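Local coordinates for protein tryptophan synthase alpha chain (Aquifex aeolicus, PDB 2EKC) that probably cleaves indoleglycerol phosphate to indole and glyceraldehyde 3-phosphate, as the alpha subunit of tryptophan synthase in the final step of tryptophan biosynthesis, at residues A[101-106]-A[136-141]; A[48-53]-A[83-88]; A[164-167]-A[173-176]; A[155-160]-A[191-196]; A[213-218]-A[222-227]. All coordinates share one frame; numbering follows the deposited sequence. Where two conformers were deposited one is given.

Contact 1 (A[101-106]-A[136-141])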
# COMPACT_ATOMS: atom_id res chain seq x y z
N THR A 101 5.03 4.23 5.53
CA THR A 101 5.71 5.09 6.48
C THR A 101 6.37 6.29 5.81
O THR A 101 6.88 6.20 4.69
CB THR A 101 6.80 4.30 7.26
OG1 THR A 101 7.50 5.19 8.14
CG2 THR A 101 7.81 3.68 6.30
N TYR A 102 6.34 7.42 6.50
CA TYR A 102 7.00 8.61 5.98
C TYR A 102 8.47 8.37 6.25
O TYR A 102 8.82 7.47 7.04
CB TYR A 102 6.49 9.86 6.69
CG TYR A 102 5.18 10.36 6.11
CD1 TYR A 102 3.99 9.65 6.29
CD2 TYR A 102 5.14 11.51 5.33
CE1 TYR A 102 2.79 10.08 5.71
CE2 TYR A 102 3.96 11.96 4.74
CZ TYR A 102 2.79 11.24 4.94
OH TYR A 102 1.61 11.69 4.38
N TYR A 103 9.35 9.14 5.62
CA TYR A 103 10.78 8.91 5.79
C TYR A 103 11.38 9.26 7.15
O TYR A 103 12.16 8.48 7.70
CB TYR A 103 11.58 9.65 4.72
CG TYR A 103 13.07 9.43 4.88
CD1 TYR A 103 13.65 8.21 4.53
CD2 TYR A 103 13.88 10.41 5.45
CE1 TYR A 103 15.01 7.97 4.76
CE2 TYR A 103 15.24 10.19 5.67
CZ TYR A 103 15.79 8.97 5.33
OH TYR A 103 17.13 8.74 5.57
N ASN A 104 11.02 10.42 7.69
CA ASN A 104 11.56 10.88 8.97
C ASN A 104 11.61 9.82 10.07
O ASN A 104 12.64 9.65 10.72
CB ASN A 104 10.78 12.11 9.45
CG ASN A 104 11.24 12.59 10.82
OD1 ASN A 104 12.42 12.82 11.04
ND2 ASN A 104 10.29 12.74 11.73
N PRO A 105 10.49 9.11 10.32
CA PRO A 105 10.49 8.09 11.37
C PRO A 105 11.57 7.02 11.17
O PRO A 105 12.14 6.50 12.14
CB PRO A 105 9.08 7.51 11.28
CG PRO A 105 8.27 8.70 10.85
CD PRO A 105 9.14 9.30 9.77
N ILE A 106 11.84 6.67 9.92
CA ILE A 106 12.86 5.67 9.63
C ILE A 106 14.22 6.18 10.10
O ILE A 106 14.98 5.46 10.75
CB ILE A 106 12.94 5.36 8.12
CG1 ILE A 106 11.58 4.88 7.60
CG2 ILE A 106 14.02 4.30 7.86
CD1 ILE A 106 11.57 4.60 6.10
N ALA A 136 17.30 8.33 -0.88
CA ALA A 136 16.87 7.11 -1.56
C ALA A 136 17.88 5.98 -1.69
O ALA A 136 17.59 4.84 -1.34
CB ALA A 136 16.32 7.47 -2.94
N GLU A 137 19.07 6.29 -2.20
CA GLU A 137 20.08 5.25 -2.38
C GLU A 137 20.45 4.55 -1.08
O GLU A 137 20.60 3.33 -1.06
CB GLU A 137 21.34 5.83 -3.04
CG GLU A 137 21.11 6.40 -4.43
CD GLU A 137 20.38 5.44 -5.35
OE1 GLU A 137 20.82 4.27 -5.48
OE2 GLU A 137 19.35 5.85 -5.95
N GLU A 138 20.59 5.31 -0.00
CA GLU A 138 20.95 4.71 1.27
C GLU A 138 19.83 3.79 1.77
O GLU A 138 20.09 2.69 2.24
CB GLU A 138 21.24 5.78 2.33
CG GLU A 138 21.55 5.19 3.70
CD GLU A 138 21.86 6.23 4.76
OE1 GLU A 138 21.13 7.24 4.85
OE2 GLU A 138 22.84 6.02 5.52
N LEU A 139 18.59 4.25 1.66
CA LEU A 139 17.46 3.44 2.10
C LEU A 139 17.33 2.18 1.27
O LEU A 139 17.11 1.09 1.81
CB LEU A 139 16.15 4.24 2.01
CG LEU A 139 14.88 3.44 2.32
CD1 LEU A 139 14.95 2.90 3.74
CD2 LEU A 139 13.65 4.32 2.14
N LYS A 140 17.45 2.31 -0.05
CA LYS A 140 17.33 1.15 -0.92
C LYS A 140 18.38 0.10 -0.54
O LYS A 140 18.07 -1.09 -0.46
CB LYS A 140 17.50 1.57 -2.39
CG LYS A 140 16.46 2.56 -2.88
CD LYS A 140 16.72 2.94 -4.34
CE LYS A 140 15.82 4.08 -4.79
NZ LYS A 140 16.05 4.44 -6.22
N ALA A 141 19.61 0.56 -0.31
CA ALA A 141 20.70 -0.34 0.06
C ALA A 141 20.38 -1.14 1.32
O ALA A 141 20.59 -2.35 1.37
CB ALA A 141 21.99 0.45 0.26
O HOH W 1 18.20 7.01 3.93
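The phenol ring of Y103 meets helix 133-145 through its hydroxyl edge: no atom of residues 136-141 comes within 4.5 Å of either face. The nearest approach is OH to OE1 of the E138 carboxylate, 4.3 Å, too long for a direct bond, and one water fills the step. Y103 OH donates a hydrogen bond to this water at 2.6 Å, and the water donates one to E138 OE1 at 3.1 Å. Both side chains are drawn out to reach it: CG of Y103 lies trans to the backbone N (chi1 -180°), and E138 is straight through its first two torsions (177° and 179°). The ring of Y102 faces the other way, stacked on F54, and its hydroxyl is bonded to D60 OD2, D60 being a predicted proton acceptor, and to the backbone N of A59.

Beneath the water bridge the packing is apolar and loose, I106 CG2 standing 4.4 Å from L139 CD1. F114 and L111 of helix 111-120 also lie against I106, and L111 touches E138 too. The turn into helix 103-109 carries bonds of its own: T101 OG1 donates to Y102 O at 2.9 Å, in the carbonyl plane and on a lone pair, while Y103 N is bonded to D130 OD1.

The two segments bury just 132 Å² between them. A water bridge at the edge, without any direct hydrogen bond, supplements a thin van der Waals contact, and the carboxylate probably stays ionised.

Contact 2 (A[48-53]-A[83-88])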
# COMPACT_ATOMS: atom_id res chain seq x y z
N LEU A 48 -1.92 -5.84 1.50
CA LEU A 48 -2.29 -4.92 2.57
C LEU A 48 -1.30 -3.78 2.75
O LEU A 48 -0.09 -3.99 2.72
CB LEU A 48 -2.41 -5.70 3.88
CG LEU A 48 -2.95 -4.95 5.10
CD1 LEU A 48 -4.41 -4.59 4.84
CD2 LEU A 48 -2.81 -5.81 6.34
N GLU A 49 -1.82 -2.56 2.91
CA GLU A 49 -0.97 -1.41 3.18
C GLU A 49 -1.29 -1.05 4.62
O GLU A 49 -2.43 -0.73 4.96
CB GLU A 49 -1.29 -0.22 2.28
CG GLU A 49 -1.13 -0.46 0.79
CD GLU A 49 -1.14 0.85 0.01
OE1 GLU A 49 -1.87 1.78 0.42
OE2 GLU A 49 -0.44 0.93 -1.02
N ILE A 50 -0.27 -1.10 5.47
CA ILE A 50 -0.42 -0.81 6.90
C ILE A 50 0.04 0.60 7.21
O ILE A 50 1.22 0.92 7.07
CB ILE A 50 0.40 -1.82 7.73
CG1 ILE A 50 -0.01 -3.25 7.37
CG2 ILE A 50 0.21 -1.56 9.22
CD1 ILE A 50 0.76 -4.36 8.11
N GLY A 51 -0.89 1.46 7.64
CA GLY A 51 -0.55 2.84 7.95
C GLY A 51 0.13 3.06 9.29
O GLY A 51 -0.38 2.65 10.32
N PHE A 52 1.29 3.72 9.24
CA PHE A 52 2.10 4.04 10.42
C PHE A 52 1.84 5.52 10.73
O PHE A 52 2.35 6.40 10.03
CB PHE A 52 3.58 3.78 10.07
CG PHE A 52 4.58 4.20 11.13
CD1 PHE A 52 4.19 4.47 12.44
CD2 PHE A 52 5.94 4.27 10.82
CE1 PHE A 52 5.13 4.81 13.42
CE2 PHE A 52 6.89 4.61 11.78
CZ PHE A 52 6.49 4.88 13.09
N PRO A 53 1.03 5.81 11.76
CA PRO A 53 0.69 7.19 12.14
C PRO A 53 1.88 8.14 12.20
O PRO A 53 2.89 7.84 12.84
CB PRO A 53 0.02 7.02 13.50
CG PRO A 53 -0.61 5.66 13.39
CD PRO A 53 0.49 4.86 12.75
N GLU A 83 3.30 -4.89 15.98
CA GLU A 83 2.59 -5.91 16.74
C GLU A 83 1.37 -6.34 15.94
O GLU A 83 1.03 -7.52 15.87
CB GLU A 83 2.16 -5.36 18.11
CG GLU A 83 1.24 -6.29 18.90
CD GLU A 83 1.92 -7.57 19.37
OE1 GLU A 83 2.40 -8.35 18.51
OE2 GLU A 83 1.97 -7.81 20.59
N LEU A 84 0.71 -5.36 15.31
CA LEU A 84 -0.47 -5.63 14.50
C LEU A 84 -0.07 -6.43 13.26
O LEU A 84 -0.78 -7.35 12.86
CB LEU A 84 -1.15 -4.31 14.08
CG LEU A 84 -2.40 -4.41 13.20
CD1 LEU A 84 -3.32 -3.24 13.48
CD2 LEU A 84 -1.99 -4.44 11.73
N SER A 85 1.06 -6.09 12.66
CA SER A 85 1.55 -6.81 11.49
C SER A 85 1.82 -8.27 11.88
O SER A 85 1.39 -9.20 11.20
CB SER A 85 2.85 -6.18 10.96
OG SER A 85 3.46 -7.00 9.97
N GLU A 86 2.53 -8.46 12.98
CA GLU A 86 2.84 -9.81 13.44
C GLU A 86 1.56 -10.60 13.71
O GLU A 86 1.45 -11.77 13.34
CB GLU A 86 3.70 -9.75 14.71
CG GLU A 86 4.02 -11.12 15.30
CD GLU A 86 4.85 -11.04 16.57
OE1 GLU A 86 6.05 -10.71 16.49
OE2 GLU A 86 4.28 -11.29 17.66
N THR A 87 0.58 -9.96 14.34
CA THR A 87 -0.68 -10.61 14.64
C THR A 87 -1.41 -11.06 13.37
O THR A 87 -1.90 -12.19 13.29
CB THR A 87 -1.60 -9.68 15.44
OG1 THR A 87 -1.00 -9.41 16.72
CG2 THR A 87 -2.96 -10.32 15.66
N LEU A 88 -1.46 -10.19 12.37
CA LEU A 88 -2.14 -10.51 11.11
C LEU A 88 -1.35 -11.54 10.30
O LEU A 88 -1.94 -12.38 9.62
CB LEU A 88 -2.34 -9.24 10.28
CG LEU A 88 -3.29 -8.18 10.85
CD1 LEU A 88 -3.34 -7.00 9.91
CD2 LEU A 88 -4.69 -8.77 11.03
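L48 and L88 make the tightest of the apolar contacts between strand 47-51 and helix 78-91, with CD2 of L48 3.8 Å from CD1 of L88 and the two side chains crossing at about a right angle. I50, two residues on along the same face of the strand, divides its branches. Its CG1 arm, turned beside the backbone N (chi1 -55°), brings CD1 to 4.0 Å from CB of S85, while CG2 lies 4.4 Å from CD2 of L84. F97 of strand 97-100 touches L48, I50, S85 and L88, and F37 of helix 30-42 closes against L48, L84 and L88, so the pairs sit in a larger hydrophobic layer.

Polar interactions lie around this layer and do not cross it. S85 offers its CB to I50 while its OG is bonded to K121 O, and E86 forms a salt bridge with K121 NZ. On the helix itself E83 O accepts twice, from T87 N and from T87 OG1 at 2.9 Å, the two donors coming from opposite faces of the carbonyl plane.

The axes of strand residues 48-51 and helix residues 83-88 run nearly antiparallel, at 153°, and approach to 10.4 Å. This is the layering of a TIM barrel: L48 and I50 turn outward to the helical shell, whereas E49 between them faces inward, where it is the predicted proton acceptor.

Contact 3 (A[164-167]-A[173-176])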
# COMPACT_ATOMS: atom_id res chain seq x y z
N LYS A 164 11.96 4.59 -16.56
CA LYS A 164 13.00 3.58 -16.59
C LYS A 164 13.71 3.48 -15.25
O LYS A 164 14.13 2.39 -14.83
CB LYS A 164 14.01 3.87 -17.70
CG LYS A 164 15.04 2.75 -17.85
CD LYS A 164 15.83 2.88 -19.14
CE LYS A 164 16.69 1.64 -19.37
NZ LYS A 164 17.40 1.69 -20.68
N LEU A 165 13.86 4.61 -14.56
CA LEU A 165 14.51 4.61 -13.25
C LEU A 165 13.60 3.94 -12.23
O LEU A 165 14.06 3.30 -11.29
CB LEU A 165 14.83 6.05 -12.82
CG LEU A 165 15.92 6.74 -13.64
CD1 LEU A 165 15.92 8.23 -13.33
CD2 LEU A 165 17.26 6.12 -13.31
N ILE A 166 12.29 4.11 -12.42
CA ILE A 166 11.30 3.50 -11.53
C ILE A 166 11.36 1.97 -11.67
O ILE A 166 11.39 1.25 -10.67
CB ILE A 166 9.88 3.99 -11.89
CG1 ILE A 166 9.72 5.46 -11.49
CG2 ILE A 166 8.83 3.14 -11.19
CD1 ILE A 166 8.40 6.08 -11.92
N CYS A 167 11.39 1.49 -12.91
CA CYS A 167 11.44 0.05 -13.16
C CYS A 167 12.67 -0.61 -12.54
O CYS A 167 12.57 -1.65 -11.89
CB CYS A 167 11.42 -0.21 -14.67
SG CYS A 167 11.00 -1.92 -15.14
N MET A 173 7.18 -4.56 -7.65
CA MET A 173 6.02 -3.81 -8.11
C MET A 173 6.21 -2.30 -8.01
O MET A 173 7.12 -1.82 -7.34
CB MET A 173 4.79 -4.21 -7.29
CG MET A 173 4.90 -3.80 -5.83
SD MET A 173 3.41 -4.16 -4.89
CE MET A 173 2.33 -2.90 -5.51
N THR A 174 5.32 -1.57 -8.68
CA THR A 174 5.36 -0.12 -8.68
C THR A 174 3.98 0.44 -8.35
O THR A 174 2.97 -0.25 -8.51
CB THR A 174 5.79 0.45 -10.05
OG1 THR A 174 4.82 0.08 -11.04
CG2 THR A 174 7.15 -0.10 -10.46
N TYR A 175 3.95 1.68 -7.89
CA TYR A 175 2.70 2.34 -7.55
C TYR A 175 2.62 3.71 -8.23
O TYR A 175 3.51 4.54 -8.07
CB TYR A 175 2.59 2.54 -6.03
CG TYR A 175 1.40 3.39 -5.64
CD1 TYR A 175 0.10 2.94 -5.86
CD2 TYR A 175 1.57 4.68 -5.12
CE1 TYR A 175 -1.01 3.75 -5.58
CE2 TYR A 175 0.47 5.50 -4.84
CZ TYR A 175 -0.82 5.02 -5.08
OH TYR A 175 -1.91 5.83 -4.83
N PHE A 176 1.55 3.93 -8.99
CA PHE A 176 1.34 5.21 -9.66
C PHE A 176 0.08 5.86 -9.10
O PHE A 176 -0.89 5.18 -8.79
CB PHE A 176 1.14 5.03 -11.17
CG PHE A 176 2.42 4.94 -11.95
CD1 PHE A 176 3.30 3.88 -11.75
CD2 PHE A 176 2.72 5.90 -12.91
CE1 PHE A 176 4.47 3.78 -12.51
CE2 PHE A 176 3.89 5.80 -13.67
CZ PHE A 176 4.76 4.75 -13.47
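I166 reaches from helix 160-169 over T174 at the start of strand 174-177, its CG2 methyl 3.7 Å from T174 CG2. The two side chains are nearly perpendicular, so methyl meets methyl with little overlap along their lengths. The other arm of I166 goes further along the strand: CG1 stands trans to the carbonyl carbon (chi1 -71°), and CD1 comes within 4.2 Å of CZ of F176, approaching that ring at a slant. One isoleucine therefore spans two strand residues on the same side of the sheet, and Y175 between them points away from the helix.

T174 is split by polarity. Its methyl serves the contact, while OG1 is bonded to Y201 OH of helix 192-204, and the ring of Y201 also meets F176 edge-to-face. P152 of strand 149-154 touches both I166 and T174, so all three elements of the beta-alpha-beta unit 149-154, 160-169, 174-177 meet here.

C167, next to I166, turns its sulfur away from the strand and into a disulfide with C205. No hydrogen bond crosses between the segments: 124 Å² of buried, purely dispersive contact seats the helix on the strand, and the neighbouring covalent bond ties that helix to the residue following helix 192-204.

Contact 4 (A[155-160]-A[191-196])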
# COMPACT_ATOMS: atom_id res chain seq x y z
N ALA A 155 3.85 8.87 -11.42
CA ALA A 155 2.75 9.82 -11.56
C ALA A 155 2.30 9.88 -13.01
O ALA A 155 3.00 9.40 -13.90
CB ALA A 155 3.20 11.20 -11.08
N PRO A 156 1.12 10.46 -13.26
CA PRO A 156 0.62 10.56 -14.64
C PRO A 156 1.54 11.41 -15.50
O PRO A 156 1.48 11.35 -16.72
CB PRO A 156 -0.76 11.21 -14.46
CG PRO A 156 -1.15 10.79 -13.06
CD PRO A 156 0.13 10.98 -12.31
N THR A 157 2.40 12.18 -14.85
CA THR A 157 3.34 13.05 -15.56
C THR A 157 4.79 12.58 -15.52
O THR A 157 5.69 13.32 -15.90
CB THR A 157 3.29 14.49 -15.00
OG1 THR A 157 3.59 14.48 -13.60
CG2 THR A 157 1.91 15.10 -15.21
N SER A 158 5.02 11.34 -15.08
CA SER A 158 6.39 10.82 -15.03
C SER A 158 6.99 10.77 -16.44
O SER A 158 6.36 10.30 -17.38
CB SER A 158 6.41 9.42 -14.41
OG SER A 158 6.10 9.48 -13.03
N THR A 159 8.22 11.26 -16.57
CA THR A 159 8.89 11.27 -17.86
C THR A 159 9.32 9.86 -18.23
O THR A 159 9.34 8.97 -17.38
CB THR A 159 10.15 12.15 -17.83
OG1 THR A 159 11.10 11.57 -16.92
CG2 THR A 159 9.81 13.56 -17.36
N ARG A 160 9.65 9.65 -19.50
CA ARG A 160 10.08 8.33 -19.95
C ARG A 160 11.35 7.92 -19.22
O ARG A 160 11.51 6.75 -18.86
CB ARG A 160 10.34 8.32 -21.46
CG ARG A 160 9.08 8.49 -22.31
CD ARG A 160 9.39 8.30 -23.78
NE ARG A 160 9.79 6.93 -24.10
CZ ARG A 160 8.95 5.90 -24.13
NH1 ARG A 160 7.66 6.07 -23.86
NH2 ARG A 160 9.39 4.68 -24.43
N TYR A 191 -7.85 7.43 -15.11
CA TYR A 191 -8.50 8.13 -16.22
C TYR A 191 -7.66 7.97 -17.49
O TYR A 191 -6.81 7.09 -17.58
CB TYR A 191 -8.67 9.62 -15.89
CG TYR A 191 -8.76 9.91 -14.41
CD1 TYR A 191 -7.61 9.93 -13.62
CD2 TYR A 191 -9.99 10.15 -13.79
CE1 TYR A 191 -7.68 10.18 -12.25
CE2 TYR A 191 -10.07 10.39 -12.42
CZ TYR A 191 -8.91 10.41 -11.65
OH TYR A 191 -8.97 10.65 -10.30
N GLU A 192 -7.90 8.85 -18.46
CA GLU A 192 -7.18 8.80 -19.73
C GLU A 192 -5.69 9.09 -19.58
O GLU A 192 -4.85 8.47 -20.23
CB GLU A 192 -7.80 9.79 -20.71
CG GLU A 192 -7.23 9.73 -22.12
CD GLU A 192 -7.40 8.37 -22.77
OE1 GLU A 192 -8.48 7.76 -22.61
OE2 GLU A 192 -6.46 7.91 -23.44
N ARG A 193 -5.36 10.05 -18.72
CA ARG A 193 -3.97 10.44 -18.53
C ARG A 193 -3.08 9.38 -17.88
O ARG A 193 -1.97 9.11 -18.35
CB ARG A 193 -3.90 11.73 -17.72
CG ARG A 193 -2.52 12.34 -17.66
CD ARG A 193 -2.62 13.81 -17.32
NE ARG A 193 -1.32 14.47 -17.42
CZ ARG A 193 -1.17 15.79 -17.51
NH1 ARG A 193 -2.23 16.58 -17.52
NH2 ARG A 193 0.05 16.30 -17.59
N ILE A 194 -3.55 8.79 -16.79
CA ILE A 194 -2.76 7.77 -16.11
C ILE A 194 -2.74 6.49 -16.94
O ILE A 194 -1.76 5.74 -16.94
CB ILE A 194 -3.31 7.47 -14.69
CG1 ILE A 194 -2.46 6.39 -14.01
CG2 ILE A 194 -4.76 7.02 -14.77
CD1 ILE A 194 -0.98 6.75 -13.87
N LYS A 195 -3.83 6.24 -17.66
CA LYS A 195 -3.93 5.06 -18.51
C LYS A 195 -2.86 5.11 -19.60
O LYS A 195 -2.15 4.13 -19.83
CB LYS A 195 -5.32 5.00 -19.15
CG LYS A 195 -5.54 3.79 -20.05
CD LYS A 195 -6.99 3.68 -20.47
CE LYS A 195 -7.21 2.51 -21.41
NZ LYS A 195 -6.44 2.68 -22.68
N LYS A 196 -2.73 6.26 -20.25
CA LYS A 196 -1.72 6.43 -21.29
C LYS A 196 -0.32 6.31 -20.71
O LYS A 196 0.58 5.77 -21.36
CB LYS A 196 -1.89 7.79 -21.98
CG LYS A 196 -3.07 7.85 -22.95
CD LYS A 196 -2.83 6.95 -24.16
CE LYS A 196 -3.95 7.09 -25.18
NZ LYS A 196 -3.74 6.22 -26.38
O HOH W 2 0.83 13.26 -18.57
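P156 and I194 bring the backbones to 4.6 Å between their CA atoms, where a type I beta turn from A155 to S158, closed by S158 N to A155 O at 3.0 Å, abuts the first turn of helix 192-204. The proline ring touches two successive side chains of that helix with different atoms. Its CB lies 3.8 Å from CG of R193, and its CG is 4.1 Å from CD1 of I194.

R193 leaves with CG trans to the backbone N (chi1 -171°) and runs extended to NE, passing P156 and carrying the guanidinium to T157. There NH2 comes to 3.3 Å from T157 CG2, a close oblique approach. P156 O lies at the edge of the guanidinium, near its plane, and a water joins the two: it donates to P156 O at 2.7 Å and accepts from R193 NE. R193 also touches a crystal neighbour, so its pose need not be identical in solution.

The turn is braced from inside, since A155 N donates to S158 OG at 2.8 Å with an N-H...O angle of 152°. T159 then N-caps helix 160-169 through OG1 to R162 N, and R160 forms a salt bridge with E200.

The contact joins the loop after the fifth barrel strand to the helix after the sixth, at the C-terminal rim where TIM barrels keep their active sites. Residues 182-190, just ahead of Y191, are not modelled, consistent with the mobile loop that follows the sixth strand in TrpA proteins.

Contact 5 (A[213-218]-A[222-227])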
# COMPACT_ATOMS: atom_id res chain seq x y z
N PHE A 213 -5.67 6.31 -5.58
CA PHE A 213 -6.30 7.62 -5.45
C PHE A 213 -7.59 7.72 -6.24
O PHE A 213 -7.61 7.52 -7.46
CB PHE A 213 -5.37 8.75 -5.91
CG PHE A 213 -5.95 10.12 -5.70
CD1 PHE A 213 -5.99 10.69 -4.44
CD2 PHE A 213 -6.54 10.81 -6.76
CE1 PHE A 213 -6.60 11.93 -4.22
CE2 PHE A 213 -7.15 12.04 -6.56
CZ PHE A 213 -7.18 12.60 -5.28
N GLY A 214 -8.68 8.01 -5.54
CA GLY A 214 -9.96 8.16 -6.19
C GLY A 214 -10.74 6.88 -6.45
O GLY A 214 -11.61 6.86 -7.32
N VAL A 215 -10.45 5.82 -5.70
CA VAL A 215 -11.16 4.56 -5.89
C VAL A 215 -12.10 4.34 -4.71
O VAL A 215 -11.67 4.34 -3.56
CB VAL A 215 -10.20 3.37 -5.98
CG1 VAL A 215 -10.97 2.10 -6.33
CG2 VAL A 215 -9.12 3.64 -7.02
N SER A 216 -13.39 4.15 -5.00
CA SER A 216 -14.37 3.94 -3.94
C SER A 216 -15.60 3.18 -4.42
O SER A 216 -16.51 2.92 -3.64
CB SER A 216 -14.80 5.29 -3.35
OG SER A 216 -15.37 6.12 -4.35
N LYS A 217 -15.62 2.83 -5.70
CA LYS A 217 -16.76 2.12 -6.27
C LYS A 217 -16.29 0.96 -7.14
O LYS A 217 -15.22 1.02 -7.74
CB LYS A 217 -17.61 3.07 -7.11
CG LYS A 217 -18.22 4.22 -6.31
CD LYS A 217 -18.60 5.39 -7.21
CE LYS A 217 -19.57 4.98 -8.31
NZ LYS A 217 -19.90 6.14 -9.19
N LYS A 218 -17.11 -0.09 -7.21
CA LYS A 218 -16.79 -1.26 -8.02
C LYS A 218 -16.44 -0.84 -9.44
O LYS A 218 -15.53 -1.39 -10.06
CB LYS A 218 -17.97 -2.22 -8.03
CG LYS A 218 -17.80 -3.41 -8.95
CD LYS A 218 -19.05 -4.26 -8.95
CE LYS A 218 -19.01 -5.32 -10.04
NZ LYS A 218 -20.28 -6.10 -10.07
N ARG A 222 -13.09 -1.78 -11.69
CA ARG A 222 -13.21 -2.39 -13.01
C ARG A 222 -12.49 -1.55 -14.07
O ARG A 222 -11.72 -2.08 -14.87
CB ARG A 222 -14.69 -2.53 -13.38
CG ARG A 222 -14.94 -3.06 -14.79
CD ARG A 222 -14.38 -4.47 -14.97
NE ARG A 222 -15.14 -5.47 -14.23
CZ ARG A 222 -14.78 -6.74 -14.11
NH1 ARG A 222 -13.67 -7.17 -14.69
NH2 ARG A 222 -15.53 -7.59 -13.42
N GLU A 223 -12.73 -0.24 -14.06
CA GLU A 223 -12.10 0.65 -15.02
C GLU A 223 -10.58 0.72 -14.89
O GLU A 223 -9.86 0.57 -15.88
CB GLU A 223 -12.69 2.06 -14.88
CG GLU A 223 -14.19 2.11 -15.11
CD GLU A 223 -14.76 3.51 -14.97
OE1 GLU A 223 -14.63 4.11 -13.88
OE2 GLU A 223 -15.33 4.02 -15.96
N ILE A 224 -10.08 0.95 -13.68
CA ILE A 224 -8.64 1.02 -13.47
C ILE A 224 -8.00 -0.34 -13.67
O ILE A 224 -6.93 -0.46 -14.27
CB ILE A 224 -8.31 1.52 -12.06
CG1 ILE A 224 -8.88 2.92 -11.86
CG2 ILE A 224 -6.80 1.51 -11.85
CD1 ILE A 224 -8.77 3.44 -10.46
N GLY A 225 -8.67 -1.37 -13.17
CA GLY A 225 -8.17 -2.73 -13.31
C GLY A 225 -8.09 -3.18 -14.75
O GLY A 225 -7.43 -4.18 -15.06
N SER A 226 -8.76 -2.46 -15.65
CA SER A 226 -8.74 -2.82 -17.06
C SER A 226 -7.37 -2.54 -17.67
O SER A 226 -7.02 -3.12 -18.69
CB SER A 226 -9.80 -2.03 -17.84
OG SER A 226 -9.39 -0.68 -18.02
N PHE A 227 -6.59 -1.66 -17.04
CA PHE A 227 -5.26 -1.35 -17.55
C PHE A 227 -4.12 -1.49 -16.54
O PHE A 227 -2.95 -1.50 -16.92
CB PHE A 227 -5.25 0.06 -18.19
CG PHE A 227 -5.51 1.18 -17.23
CD1 PHE A 227 -4.49 1.70 -16.44
CD2 PHE A 227 -6.78 1.75 -17.14
CE1 PHE A 227 -4.73 2.76 -15.58
CE2 PHE A 227 -7.03 2.82 -16.29
CZ PHE A 227 -6.00 3.32 -15.50
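I224 points at V215, and the distances to V215 CG2 fall along its longer arm: 5.5 Å from CB, 4.9 Å from CG1 and 3.5 Å from CD1. CG1 is placed trans to the carbonyl carbon (chi1 -61°), which sends that arm out from the helix to meet V215 tip to tip. The final value is tighter than ordinary methyl contact. V231 and V233 of strand 230-233 touch I224 and V215 respectively.

The carbonyl of the same residue has a separate task: I224 O accepts from F227 N at 3.0 Å and stands over the centre of the F227 ring. At the other end of the helix R222 N donates to K218 O at 3.0 Å, nearly straight at 169°, making the i to i+4 bond of the helix's own first turn. R222 was deposited in two conformers; in the one described, its NH1 is bonded to R261 O, an arrangement the second conformer makes less certain.

V215 against I224 is thus the side-chain contact by which loop 213-217 packs back on the helix it introduces. It is apolar and tightly packed, with no side-chain polar bond between the segments.

The five contacts lie around one closed eight-stranded TIM barrel. Along the chain contact 2 comes first, then contact 1; contact 3 is nested within the loop closed by contact 4, and contact 5 is last. Contacts 1 and 2, centres about 18 Å apart, touch where T101 and P105 pack on F52. Contacts 3 and 4 are closest, centres about 12 Å apart, with F176 against A155 and I194. Contact 5 continues this cluster, its centre about 15 Å from that of contact 4, F227 packing on I194 and K195. Contacts 2 and 4, centres about 30 Å apart, lie on opposite sides of the chain's centre. Neighbouring barrel units are thus linked locally, around a barrel interior that holds the predicted catalytic E49.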